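16S rRNA (adenine(1408)-N(1))-methyltransferase (Catenulispora acidiphila, PDB 4X1O) probably transfers a methyl group from S-adenosyl-L-methionine to N1 of adenine 1408 in 16S ribosomal RNA, a modification linked to aminoglycoside resistance. Local coordinates at residues G199-L213 with A228-P242. Residues are numbered along the deposited sequence; the frame is centred on the assembly and turned at random.
Sequences GWQVADVRLVPHTDL and ATETVLHLRAVAVDP
Trp200 to Asp212 and Thr229 to Ala239 pair as the antiparallel hairpin that ends one side of the seven-stranded sheet of a Rossmann-like, class I methyltransferase fold, in the strand order 3-2-1-4-5-7-6; strand 200-212 forms the edge, while 229-239 also bonds to strand 157-163. Backbone hydrogen bonds run from Gly199 to Leu213, with the register shifting by one residue at each of two bulges. In the first, a classic beta bulge, Arg236 O accepts from Ala203 N at 2.7 Å and, at a longer 3.3 Å, from Asp204 N, both from the same face of its carbonyl plane. At the second, the chain turns a corner at Pro209 and His210, and Val208 O takes Val232 N and Thr211 OG1 from opposite faces.

Apolar side chains meet on the face of Trp200, Val205 and Leu233; toward its Trp200 end, helices 142-151 and 191-197 pack on it. Trp200 CZ3 lies 3.6 Å from Ala239 CB, and Val205 spreads its methyls between neighbours, CG1 meeting Leu233 CD1 at 4.0 Å and CG2 meeting Leu235.

On the other side polar groups gather round Asp204. Arg206 grips its carboxylate side-on, NE to OD1 at 3.0 Å and NH2 to OD2. With its chain bent at chi3 (75°), Arg236 brings one guanidinium face over Asp204 CB. One water joins Asp204 to His234, donating to Asp204 OD1 and His234 O and lying 2.8 Å from His234 ND1, in the plane of the imidazole.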
loop_
_atom_site.group_PDB
_atom_site.type_symbol
_atom_site.label_atom_id
_atom_site.label_comp_id
_atom_site.label_asym_id
_atom_site.label_seq_id
_atom_site.Cartn_x
_atom_site.Cartn_y
_atom_site.Cartn_z
ATOM N N GLY A 199 -7.714 13.791 7.654
ATOM C CA GLY A 199 -7.199 13.023 8.771
ATOM C C GLY A 199 -5.786 12.480 8.633
ATOM O O GLY A 199 -5.410 11.554 9.342
ATOM N N TRP A 200 -5.003 13.058 7.733
ATOM C CA TRP A 200 -3.595 12.713 7.598
ATOM C C TRP A 200 -2.714 13.930 7.809
ATOM O O TRP A 200 -2.619 14.801 6.935
ATOM C CB TRP A 200 -3.294 12.118 6.226
ATOM C CG TRP A 200 -3.876 10.742 5.991
ATOM C CD1 TRP A 200 -4.829 10.402 5.075
ATOM C CD2 TRP A 200 -3.512 9.538 6.663
ATOM N NE1 TRP A 200 -5.087 9.054 5.139
ATOM C CE2 TRP A 200 -4.292 8.497 6.106
ATOM C CE3 TRP A 200 -2.605 9.233 7.686
ATOM C CZ2 TRP A 200 -4.183 7.178 6.528
ATOM C CZ3 TRP A 200 -2.497 7.910 8.112
ATOM C CH2 TRP A 200 -3.292 6.898 7.529
ATOM N N GLN A 201 -2.077 13.991 8.968
ATOM C CA GLN A 201 -1.214 15.133 9.288
ATOM C C GLN A 201 0.168 14.842 8.701
ATOM O O GLN A 201 0.866 13.938 9.151
ATOM C CB GLN A 201 -1.157 15.351 10.797
ATOM C CG GLN A 201 -0.511 16.683 11.225
ATOM C CD GLN A 201 -1.444 17.859 10.999
ATOM O OE1 GLN A 201 -2.596 17.853 11.457
ATOM N NE2 GLN A 201 -0.964 18.873 10.283
ATOM N N VAL A 202 0.556 15.598 7.677
ATOM C CA VAL A 202 1.817 15.324 6.984
ATOM C C VAL A 202 3.029 15.615 7.882
ATOM O O VAL A 202 3.094 16.652 8.541
ATOM C CB VAL A 202 1.895 16.144 5.679
ATOM C CG1 VAL A 202 3.278 16.010 5.023
ATOM C CG2 VAL A 202 0.810 15.659 4.698
ATOM N N ALA A 203 3.990 14.697 7.904
ATOM C CA ALA A 203 5.178 14.850 8.750
ATOM C C ALA A 203 6.449 15.138 7.957
ATOM O O ALA A 203 7.357 15.826 8.444
ATOM C CB ALA A 203 5.375 13.598 9.598
ATOM N N ASP A 204 6.536 14.580 6.759
ATOM C CA ASP A 204 7.768 14.691 5.975
ATOM C C ASP A 204 7.448 14.441 4.514
ATOM O O ASP A 204 6.675 13.546 4.183
ATOM C CB ASP A 204 8.825 13.688 6.472
ATOM C CG ASP A 204 10.216 13.931 5.865
ATOM O OD1 ASP A 204 10.500 13.439 4.742
ATOM O OD2 ASP A 204 11.033 14.595 6.530
ATOM N N VAL A 205 8.036 15.249 3.643
ATOM C CA VAL A 205 7.939 15.032 2.208
ATOM C C VAL A 205 9.308 15.290 1.611
ATOM O O VAL A 205 9.875 16.374 1.792
ATOM C CB VAL A 205 6.934 15.982 1.503
ATOM C CG1 VAL A 205 6.788 15.585 0.057
ATOM C CG2 VAL A 205 5.570 15.990 2.211
ATOM N N ARG A 206 9.856 14.300 0.916
ATOM C CA ARG A 206 11.176 14.490 0.322
ATOM C C ARG A 206 11.372 13.561 -0.845
ATOM O O ARG A 206 10.718 12.520 -0.950
ATOM C CB ARG A 206 12.299 14.251 1.345
ATOM C CG ARG A 206 12.461 12.775 1.736
ATOM C CD ARG A 206 13.609 12.558 2.705
ATOM N NE ARG A 206 13.356 13.154 4.019
ATOM C CZ ARG A 206 14.245 13.174 5.001
ATOM N NH1 ARG A 206 15.438 12.628 4.809
ATOM N NH2 ARG A 206 13.945 13.734 6.174
ATOM N N LEU A 207 12.302 13.943 -1.717
ATOM C CA LEU A 207 12.809 13.035 -2.724
ATOM C C LEU A 207 13.916 12.203 -2.124
ATOM O O LEU A 207 14.737 12.699 -1.347
ATOM C CB LEU A 207 13.333 13.790 -3.951
ATOM C CG LEU A 207 12.281 14.477 -4.811
ATOM C CD1 LEU A 207 12.957 15.226 -5.940
ATOM C CD2 LEU A 207 11.315 13.437 -5.375
ATOM N N VAL A 208 13.948 10.928 -2.491
ATOM C CA VAL A 208 15.042 10.079 -2.073
ATOM C C VAL A 208 15.627 9.442 -3.335
ATOM O O VAL A 208 15.133 8.417 -3.821
ATOM C CB VAL A 208 14.595 9.012 -1.059
ATOM C CG1 VAL A 208 15.785 8.207 -0.602
ATOM C CG2 VAL A 208 13.882 9.654 0.143
ATOM N N PRO A 209 16.653 10.079 -3.905
ATOM C CA PRO A 209 17.346 9.552 -5.080
ATOM C C PRO A 209 17.970 8.211 -4.776
ATOM O O PRO A 209 18.309 7.940 -3.616
ATOM C CB PRO A 209 18.425 10.606 -5.357
ATOM C CG PRO A 209 17.809 11.883 -4.800
ATOM C CD PRO A 209 17.157 11.417 -3.534
ATOM N N HIS A 210 18.099 7.395 -5.816
ATOM C CA HIS A 210 18.762 6.092 -5.739
ATOM C C HIS A 210 18.176 5.161 -4.677
ATOM O O HIS A 210 18.899 4.436 -3.992
ATOM C CB HIS A 210 20.256 6.306 -5.534
ATOM C CG HIS A 210 20.887 7.075 -6.652
ATOM N ND1 HIS A 210 21.408 8.340 -6.486
ATOM C CD2 HIS A 210 21.016 6.784 -7.969
ATOM C CE1 HIS A 210 21.867 8.781 -7.645
ATOM N NE2 HIS A 210 21.642 7.854 -8.563
ATOM N N THR A 211 16.853 5.160 -4.582
ATOM C CA THR A 211 16.133 4.212 -3.734
ATOM C C THR A 211 16.156 2.849 -4.417
ATOM O O THR A 211 15.862 2.752 -5.599
ATOM C CB THR A 211 14.675 4.642 -3.497
ATOM O OG1 THR A 211 14.641 5.851 -2.727
ATOM C CG2 THR A 211 13.895 3.553 -2.736
ATOM N N ASP A 212 16.527 1.808 -3.678
ATOM C CA ASP A 212 16.505 0.446 -4.210
ATOM C C ASP A 212 15.062 0.041 -4.508
ATOM O O ASP A 212 14.220 0.036 -3.614
ATOM C CB ASP A 212 17.153 -0.523 -3.216
ATOM C CG ASP A 212 17.071 -1.975 -3.661
ATOM O OD1 ASP A 212 16.938 -2.234 -4.875
ATOM O OD2 ASP A 212 17.149 -2.863 -2.784
ATOM N N LEU A 213 14.784 -0.287 -5.767
ATOM C CA LEU A 213 13.422 -0.591 -6.205
ATOM C C LEU A 213 12.817 -1.788 -5.472
ATOM O O LEU A 213 11.610 -1.828 -5.242
ATOM C CB LEU A 213 13.398 -0.840 -7.717
ATOM C CG LEU A 213 13.364 0.448 -8.543
ATOM C CD1 LEU A 213 13.330 0.155 -10.035
ATOM C CD2 LEU A 213 12.163 1.296 -8.136
ATOM N N ALA A 228 18.645 -2.244 -9.442
ATOM C CA ALA A 228 17.750 -1.226 -9.996
ATOM C C ALA A 228 17.363 -0.190 -8.942
ATOM O O ALA A 228 16.940 -0.529 -7.837
ATOM C CB ALA A 228 16.502 -1.871 -10.579
ATOM N N THR A 229 17.523 1.083 -9.280
ATOM C CA THR A 229 17.129 2.130 -8.357
ATOM C C THR A 229 16.273 3.159 -9.063
ATOM O O THR A 229 16.251 3.224 -10.293
ATOM C CB THR A 229 18.340 2.864 -7.725
ATOM O OG1 THR A 229 18.999 3.657 -8.720
ATOM C CG2 THR A 229 19.322 1.895 -7.106
ATOM N N GLU A 230 15.611 3.989 -8.269
ATOM C CA GLU A 230 14.826 5.082 -8.798
ATOM C C GLU A 230 14.739 6.189 -7.764
ATOM O O GLU A 230 14.904 5.952 -6.568
ATOM C CB GLU A 230 13.423 4.607 -9.182
ATOM C CG GLU A 230 12.605 5.648 -9.931
ATOM C CD GLU A 230 11.274 5.122 -10.402
ATOM O OE1 GLU A 230 11.067 3.893 -10.375
ATOM O OE2 GLU A 230 10.436 5.945 -10.804
ATOM N N THR A 231 14.512 7.409 -8.231
ATOM C CA THR A 231 14.202 8.485 -7.317
ATOM C C THR A 231 12.758 8.346 -6.881
ATOM O O THR A 231 11.860 8.220 -7.714
ATOM C CB THR A 231 14.410 9.851 -7.963
ATOM O OG1 THR A 231 15.779 9.974 -8.369
ATOM C CG2 THR A 231 14.082 10.944 -6.971
ATOM N N VAL A 232 12.538 8.365 -5.577
ATOM C CA VAL A 232 11.209 8.192 -5.033
ATOM C C VAL A 232 10.757 9.442 -4.316
ATOM O O VAL A 232 11.512 10.005 -3.534
ATOM C CB VAL A 232 11.176 6.984 -4.073
ATOM C CG1 VAL A 232 9.864 6.931 -3.277
ATOM C CG2 VAL A 232 11.393 5.712 -4.864
ATOM N N LEU A 233 9.528 9.872 -4.591
ATOM C CA LEU A 233 8.893 10.905 -3.783
ATOM C C LEU A 233 8.267 10.208 -2.591
ATOM O O LEU A 233 7.423 9.327 -2.747
ATOM C CB LEU A 233 7.847 11.673 -4.579
ATOM C CG LEU A 233 7.027 12.711 -3.817
ATOM C CD1 LEU A 233 7.905 13.840 -3.319
ATOM C CD2 LEU A 233 5.904 13.243 -4.701
ATOM N N HIS A 234 8.719 10.579 -1.402
ATOM C CA HIS A 234 8.271 9.912 -0.201
ATOM C C HIS A 234 7.496 10.871 0.669
ATOM O O HIS A 234 7.986 11.951 0.989
ATOM C CB HIS A 234 9.465 9.345 0.569
ATOM C CG HIS A 234 9.078 8.404 1.663
ATOM N ND1 HIS A 234 8.907 8.812 2.970
ATOM C CD2 HIS A 234 8.808 7.078 1.643
ATOM C CE1 HIS A 234 8.556 7.775 3.707
ATOM N NE2 HIS A 234 8.488 6.710 2.929
ATOM N N LEU A 235 6.286 10.479 1.040
ATOM C CA LEU A 235 5.464 11.282 1.925
ATOM C C LEU A 235 5.137 10.466 3.149
ATOM O O LEU A 235 4.748 9.310 3.025
ATOM C CB LEU A 235 4.174 11.719 1.236
ATOM C CG LEU A 235 3.231 12.654 2.002
ATOM C CD1 LEU A 235 2.516 13.557 1.015
ATOM C CD2 LEU A 235 2.212 11.888 2.853
ATOM N N ARG A 236 5.295 11.067 4.318
ATOM C CA ARG A 236 4.870 10.423 5.551
ATOM C C ARG A 236 3.845 11.299 6.245
ATOM O O ARG A 236 3.999 12.525 6.301
ATOM C CB ARG A 236 6.068 10.166 6.472
ATOM C CG ARG A 236 5.702 9.376 7.735
ATOM C CD ARG A 236 6.923 9.045 8.601
ATOM N NE ARG A 236 7.413 10.199 9.350
ATOM C CZ ARG A 236 8.547 10.838 9.082
ATOM N NH1 ARG A 236 9.315 10.431 8.080
ATOM N NH2 ARG A 236 8.917 11.881 9.815
ATOM N N ALA A 237 2.802 10.668 6.761
ATOM C CA ALA A 237 1.751 11.352 7.501
ATOM C C ALA A 237 1.337 10.502 8.690
ATOM O O ALA A 237 1.734 9.335 8.810
ATOM C CB ALA A 237 0.548 11.629 6.604
ATOM N N VAL A 238 0.568 11.100 9.584
ATOM C CA VAL A 238 0.081 10.398 10.757
ATOM C C VAL A 238 -1.439 10.521 10.818
ATOM O O VAL A 238 -2.004 11.592 10.584
ATOM C CB VAL A 238 0.715 10.962 12.038
ATOM C CG1 VAL A 238 0.016 10.408 13.271
ATOM C CG2 VAL A 238 2.215 10.655 12.046
ATOM N N ALA A 239 -2.111 9.416 11.124
ATOM C CA ALA A 239 -3.566 9.409 11.234
ATOM C C ALA A 239 -4.063 10.239 12.420
ATOM O O ALA A 239 -3.695 9.980 13.571
ATOM C CB ALA A 239 -4.087 7.954 11.354
ATOM N N VAL A 240 -4.875 11.249 12.107
ATOM C CA VAL A 240 -5.455 12.156 13.087
ATOM C C VAL A 240 -6.952 12.305 12.792
ATOM O O VAL A 240 -7.465 11.780 11.802
ATOM C CB VAL A 240 -4.744 13.565 13.068
ATOM C CG1 VAL A 240 -3.274 13.450 13.525
ATOM C CG2 VAL A 240 -4.818 14.195 11.687
ATOM N N ASP A 241 -7.671 13.025 13.642
ATOM C CA ASP A 241 -9.081 13.276 13.373
ATOM C C ASP A 241 -9.241 14.083 12.086
ATOM O O ASP A 241 -8.548 15.076 11.877
ATOM C CB ASP A 241 -9.735 14.053 14.518
ATOM C CG ASP A 241 -10.061 13.191 15.723
ATOM O OD1 ASP A 241 -9.923 11.956 15.657
ATOM O OD2 ASP A 241 -10.481 13.771 16.746
ATOM N N PRO A 242 -10.155 13.663 11.212
ATOM C CA PRO A 242 -10.444 14.530 10.067
ATOM C C PRO A 242 -11.102 15.823 10.528
ATOM O O PRO A 242 -11.575 15.885 11.667
ATOM C CB PRO A 242 -11.429 13.699 9.227
ATOM C CG PRO A 242 -11.213 12.294 9.669
ATOM C CD PRO A 242 -10.863 12.379 11.129
HETATM O O HOH W 1 9.350 11.475 3.718
HETATM O O HOH W 2 11.198 14.213 9.235
HETATM O O HOH W 3 17.727 8.137 -8.545
#